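Local coordinates for hemoglobin-like protein (Methylacidiphilum infernorum, PDB 4NK2) that binds heme b as a group II truncated hemoglobin and probably serves to bind and carry oxygen, at residues V47-K52 with E163-R168. Numbering follows the deposited sequence.
Sequences VKFPSK and ESFSIR. With HEM (protoporphyrin IX containing Fe), chain C.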
ATOM      1  N   VAL A  47      19.025   1.961   0.052  1.00 35.81           N
ATOM      2  CA  VAL A  47      19.364   0.857  -0.857  1.00 33.36           C
ATOM      3  C   VAL A  47      20.773   1.025  -1.447  1.00 44.30           C
ATOM      4  O   VAL A  47      21.066   2.023  -2.125  1.00 38.64           O
ATOM      5  CB  VAL A  47      18.383   0.733  -2.021  1.00 36.47           C
ATOM      6  CG1 VAL A  47      18.833  -0.378  -2.966  1.00 34.89           C
ATOM      7  CG2 VAL A  47      16.981   0.447  -1.513  1.00 30.01           C
ATOM      8  N   LYS A  48      21.639   0.048  -1.215  1.00 35.83           N
ATOM      9  CA  LYS A  48      22.958   0.058  -1.809  1.00 39.37           C
ATOM     10  C   LYS A  48      22.990  -0.849  -3.021  1.00 32.18           C
ATOM     11  O   LYS A  48      22.914  -2.043  -2.883  1.00 33.45           O
ATOM     12  CB  LYS A  48      23.988  -0.424  -0.806  1.00 36.73           C
ATOM     13  CG  LYS A  48      23.870   0.188   0.541  1.00 47.79           C
ATOM     14  CD  LYS A  48      25.021   1.106   0.800  1.00 56.72           C
ATOM     15  CE  LYS A  48      25.686   0.807   2.109  1.00 60.77           C
ATOM     16  NZ  LYS A  48      26.711   1.831   2.397  1.00 72.33           N
ATOM     17  N   PHE A  49      23.104  -0.269  -4.202  1.00 29.17           N
ATOM     18  CA  PHE A  49      23.188  -1.045  -5.439  1.00 34.10           C
ATOM     19  C   PHE A  49      24.567  -1.703  -5.490  1.00 36.04           C
ATOM     20  O   PHE A  49      25.514  -1.180  -4.901  1.00 36.17           O
ATOM     21  CB  PHE A  49      22.956  -0.159  -6.664  1.00 35.85           C
ATOM     22  CG  PHE A  49      21.495  -0.044  -7.070  1.00 40.16           C
ATOM     23  CD1 PHE A  49      20.561   0.530  -6.217  1.00 37.29           C
ATOM     24  CD2 PHE A  49      21.066  -0.509  -8.309  1.00 38.03           C
ATOM     25  CE1 PHE A  49      19.210   0.640  -6.596  1.00 41.20           C
ATOM     26  CE2 PHE A  49      19.730  -0.405  -8.698  1.00 41.69           C
ATOM     27  CZ  PHE A  49      18.800   0.167  -7.838  1.00 38.36           C
ATOM     28  N   PRO A  50      24.677  -2.857  -6.174  1.00 32.55           N
ATOM     29  CA  PRO A  50      25.934  -3.626  -6.195  1.00 35.63           C
ATOM     30  C   PRO A  50      27.027  -2.845  -6.902  1.00 41.22           C
ATOM     31  O   PRO A  50      26.702  -2.113  -7.831  1.00 36.05           O
ATOM     32  CB  PRO A  50      25.590  -4.849  -7.049  1.00 33.84           C
ATOM     33  CG  PRO A  50      24.071  -4.903  -7.080  1.00 33.30           C
ATOM     34  CD  PRO A  50      23.629  -3.476  -7.003  1.00 29.26           C
ATOM     35  N   SER A  51      28.290  -2.996  -6.496  1.00 34.86           N
ATOM     36  CA  SER A  51      29.370  -2.410  -7.275  1.00 33.18           C
ATOM     37  C   SER A  51      29.638  -3.308  -8.469  1.00 36.24           C
ATOM     38  O   SER A  51      29.181  -4.460  -8.498  1.00 32.57           O
ATOM     39  CB  SER A  51      30.645  -2.278  -6.438  1.00 40.77           C
ATOM     40  OG  SER A  51      31.109  -3.550  -6.047  1.00 37.67           O
ATOM     41  N   LYS A  52      30.383  -2.789  -9.444  1.00 34.16           N
ATOM     42  CA  LYS A  52      30.725  -3.542 -10.649  1.00 36.89           C
ATOM     43  C   LYS A  52      31.506  -4.821 -10.350  1.00 39.59           C
ATOM     44  O   LYS A  52      31.604  -5.702 -11.211  1.00 40.78           O
ATOM     45  CB  LYS A  52      31.532  -2.662 -11.608  1.00 41.14           C
ATOM     46  CG  LYS A  52      31.895  -3.332 -12.935  1.00 48.74           C
ATOM     47  CD  LYS A  52      32.372  -2.279 -13.947  1.00 59.20           C
ATOM     48  CE  LYS A  52      32.699  -2.879 -15.312  1.00 64.66           C
ATOM     49  NZ  LYS A  52      33.218  -1.844 -16.263  1.00 74.99           N
ATOM     50  N   GLU A 163      17.421  -7.359  -0.786  1.00 28.40           N
ATOM     51  CA  GLU A 163      16.686  -7.349   0.487  1.00 30.68           C
ATOM     52  C   GLU A 163      16.123  -5.973   0.776  1.00 32.16           C
ATOM     53  O   GLU A 163      15.005  -5.845   1.279  1.00 32.39           O
ATOM     54  CB  GLU A 163      17.581  -7.768   1.666  1.00 32.07           C
ATOM     55  CG  GLU A 163      16.819  -7.918   2.992  1.00 31.30           C
ATOM     56  CD  GLU A 163      16.594  -6.593   3.733  1.00 33.99           C
ATOM     57  OE1 GLU A 163      17.300  -5.585   3.450  1.00 29.62           O
ATOM     58  OE2 GLU A 163      15.718  -6.570   4.639  1.00 33.45           O
ATOM     59  N   SER A 164      16.894  -4.931   0.477  1.00 26.66           N
ATOM     60  CA  SER A 164      16.398  -3.583   0.735  1.00 32.32           C
ATOM     61  C   SER A 164      15.567  -3.038  -0.419  1.00 33.24           C
ATOM     62  O   SER A 164      14.522  -2.437  -0.191  1.00 33.82           O
ATOM     63  CB  SER A 164      17.536  -2.618   1.067  1.00 34.46           C
ATOM     64  OG  SER A 164      17.006  -1.315   1.252  1.00 36.76           O
ATOM     65  N   PHE A 165      16.031  -3.240  -1.651  1.00 29.76           N
ATOM     66  CA  PHE A 165      15.345  -2.679  -2.814  1.00 31.83           C
ATOM     67  C   PHE A 165      13.939  -3.254  -2.912  1.00 29.87           C
ATOM     68  O   PHE A 165      12.996  -2.563  -3.314  1.00 30.06           O
ATOM     69  CB  PHE A 165      16.122  -2.995  -4.095  1.00 29.34           C
ATOM     70  CG  PHE A 165      15.685  -2.187  -5.296  1.00 38.09           C
ATOM     71  CD1 PHE A 165      15.177  -0.902  -5.147  1.00 34.83           C
ATOM     72  CD2 PHE A 165      15.800  -2.708  -6.577  1.00 38.23           C
ATOM     73  CE1 PHE A 165      14.791  -0.153  -6.260  1.00 36.49           C
ATOM     74  CE2 PHE A 165      15.406  -1.965  -7.694  1.00 40.64           C
ATOM     75  CZ  PHE A 165      14.901  -0.693  -7.531  1.00 32.75           C
ATOM     76  N   SER A 166      13.794  -4.526  -2.544  1.00 30.09           N
ATOM     77  CA  SER A 166      12.499  -5.200  -2.630  1.00 30.13           C
ATOM     78  C   SER A 166      11.451  -4.535  -1.739  1.00 33.19           C
ATOM     79  O   SER A 166      10.247  -4.624  -2.004  1.00 29.91           O
ATOM     80  CB  SER A 166      12.627  -6.692  -2.289  1.00 31.59           C
ATOM     81  OG  SER A 166      13.171  -6.912  -0.987  1.00 27.07           O
ATOM     82  N   ILE A 167      11.882  -3.859  -0.682  1.00 30.04           N
ATOM     83  CA  ILE A 167      10.893  -3.207   0.183  1.00 33.00           C
ATOM     84  C   ILE A 167      10.061  -2.167  -0.587  1.00 31.16           C
ATOM     85  O   ILE A 167       8.871  -1.985  -0.310  1.00 31.97           O
ATOM     86  CB  ILE A 167      11.554  -2.545   1.394  1.00 29.92           C
ATOM     87  CG1 ILE A 167      12.220  -3.617   2.273  1.00 31.02           C
ATOM     88  CG2 ILE A 167      10.524  -1.795   2.199  1.00 31.17           C
ATOM     89  CD1 ILE A 167      13.025  -3.036   3.431  1.00 32.10           C
ATOM     90  N   ARG A 168      10.691  -1.480  -1.538  1.00 29.99           N
ATOM     91  CA  ARG A 168      10.020  -0.428  -2.301  1.00 30.95           C
ATOM     92  C   ARG A 168       9.074  -0.955  -3.357  1.00 29.62           C
ATOM     93  O   ARG A 168       8.370  -0.175  -4.004  1.00 29.38           O
ATOM     94  CB  ARG A 168      11.058   0.458  -2.979  1.00 32.16           C
ATOM     95  CG  ARG A 168      12.196   0.804  -2.066  1.00 31.62           C
ATOM     96  CD  ARG A 168      13.029   1.937  -2.614  1.00 36.15           C
ATOM     97  NE  ARG A 168      13.935   2.418  -1.578  1.00 36.12           N
ATOM     98  CZ  ARG A 168      14.457   3.637  -1.546  1.00 37.37           C
ATOM     99  NH1 ARG A 168      14.160   4.509  -2.501  1.00 36.33           N
ATOM    100  NH2 ARG A 168      15.263   3.978  -0.553  1.00 37.91           N
TER
HETATM  101  CHA HEM C 700       8.591  -7.553 -13.301  1.00 33.61           C
HETATM  102  CHB HEM C 700       7.053  -9.719  -9.260  1.00 31.63           C
HETATM  103  CHC HEM C 700      10.531  -7.409  -6.738  1.00 29.15           C
HETATM  104  CHD HEM C 700      12.838  -6.898 -11.003  1.00 31.96           C
HETATM  105  C1A HEM C 700       7.801  -8.270 -12.438  1.00 35.75           C
HETATM  106  C2A HEM C 700       6.502  -8.874 -12.728  1.00 31.36           C
HETATM  107  C3A HEM C 700       6.093  -9.472 -11.589  1.00 34.76           C
HETATM  108  C4A HEM C 700       7.102  -9.262 -10.561  1.00 33.80           C
HETATM  109  CMA HEM C 700       4.792 -10.273 -11.354  1.00 33.45           C
HETATM  110  CAA HEM C 700       5.755  -8.813 -14.092  1.00 36.72           C
HETATM  111  CBA HEM C 700       4.754  -7.641 -14.015  1.00 39.48           C
HETATM  112  CGA HEM C 700       3.934  -7.367 -15.273  1.00 43.92           C
HETATM  113  O1A HEM C 700       2.694  -7.154 -15.153  1.00 45.26           O
HETATM  114  O2A HEM C 700       4.484  -7.340 -16.408  1.00 46.75           O
HETATM  115  C1B HEM C 700       7.779  -9.224  -8.188  1.00 33.86           C
HETATM  116  C2B HEM C 700       7.494  -9.406  -6.773  1.00 31.07           C
HETATM  117  C3B HEM C 700       8.452  -8.769  -6.075  1.00 32.51           C
HETATM  118  C4B HEM C 700       9.390  -8.158  -7.011  1.00 31.77           C
HETATM  119  CMB HEM C 700       6.322 -10.202  -6.163  1.00 28.24           C
HETATM  120  CAB HEM C 700       8.518  -8.715  -4.537  1.00 29.08           C
HETATM  121  CBB HEM C 700       9.314  -7.818  -3.941  1.00 32.62           C
HETATM  122  C1C HEM C 700      11.508  -7.102  -7.668  1.00 27.99           C
HETATM  123  C2C HEM C 700      12.835  -6.553  -7.422  1.00 30.36           C
HETATM  124  C3C HEM C 700      13.457  -6.408  -8.608  1.00 32.92           C
HETATM  125  C4C HEM C 700      12.560  -6.871  -9.650  1.00 31.62           C
HETATM  126  CMC HEM C 700      13.404  -6.178  -6.036  1.00 27.09           C
HETATM  127  CAC HEM C 700      14.885  -5.880  -8.880  1.00 35.17           C
HETATM  128  CBC HEM C 700      15.818  -5.850  -7.917  1.00 38.77           C
HETATM  129  C1D HEM C 700      11.910  -6.893 -12.019  1.00 30.51           C
HETATM  130  C2D HEM C 700      12.119  -6.428 -13.382  1.00 29.49           C
HETATM  131  C3D HEM C 700      10.790  -6.651 -14.087  1.00 33.40           C
HETATM  132  C4D HEM C 700       9.906  -7.211 -13.091  1.00 33.42           C
HETATM  133  CMD HEM C 700      13.405  -5.849 -14.024  1.00 29.08           C
HETATM  134  CAD HEM C 700      10.458  -6.305 -15.555  1.00 33.14           C
HETATM  135  CBD HEM C 700      10.105  -4.815 -15.591  1.00 31.59           C
HETATM  136  CGD HEM C 700       9.773  -4.462 -17.023  1.00 36.24           C
HETATM  137  O1D HEM C 700       8.694  -4.882 -17.504  1.00 37.48           O
HETATM  138  O2D HEM C 700      10.597  -3.773 -17.683  1.00 33.73           O
HETATM  139  NA  HEM C 700       8.129  -8.531 -11.121  1.00 31.18           N
HETATM  140  NB  HEM C 700       8.938  -8.466  -8.277  1.00 27.97           N
HETATM  141  NC  HEM C 700      11.396  -7.282  -9.040  1.00 31.53           N
HETATM  142  ND  HEM C 700      10.604  -7.341 -11.895  1.00 31.06           N
HETATM  143 FE   HEM C 700       9.742  -7.818 -10.056  1.00 30.91          FE
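R168 NH2 lies 4.0 Å from V47 CG2 and is hydrogen-bonded to two carbonyl oxygens, P45 O and E37 O of the second subunit, which probably helps hold the guanidinium beside the methyl. S164 OG, 3.3 Å from the same V47 CG2, is hydrogen-bonded to the carbonyl oxygen of E46, so this buried hydroxyl has its polar need met by the backbone just before V47. No hydrogen bond joins 47-52 to 163-168; the contact rests on van der Waals packing and an aromatic pair, and V47 carries much of it. Its CB points toward the helix. With CG1 opposite the backbone nitrogen (chi1 177°), that methyl rests 3.9 Å from F165 CB, while CG2 touches both S164 OG and R168 NE, 3.6 Å from the latter. R168 arrives from the opposite direction to V47.

F49 meets F165 edge-to-face: the ring centroids are 5.2 Å apart, the planes are inclined at 58°, and F49 CZ stands 3.9 Å above the F165 plane, displaced toward the rim. The heme vinyl carbon CBC instead approaches the edge of F165, 3.4 Å from its CD2. Replacing F165 by an alanine would probably open a gap beside this vinyl and deprive the F49 edge of its aromatic face. S166 adds a backbone contact to the porphyrin, its CA 3.7 Å from the heme methyl CMC.

V47 and K48 also pair antiparallel with a strand of the second subunit. The arrangement thus joins an intersubunit sheet to segment 163-168, whose F165 and S166 line the heme pocket of this truncated globin fold.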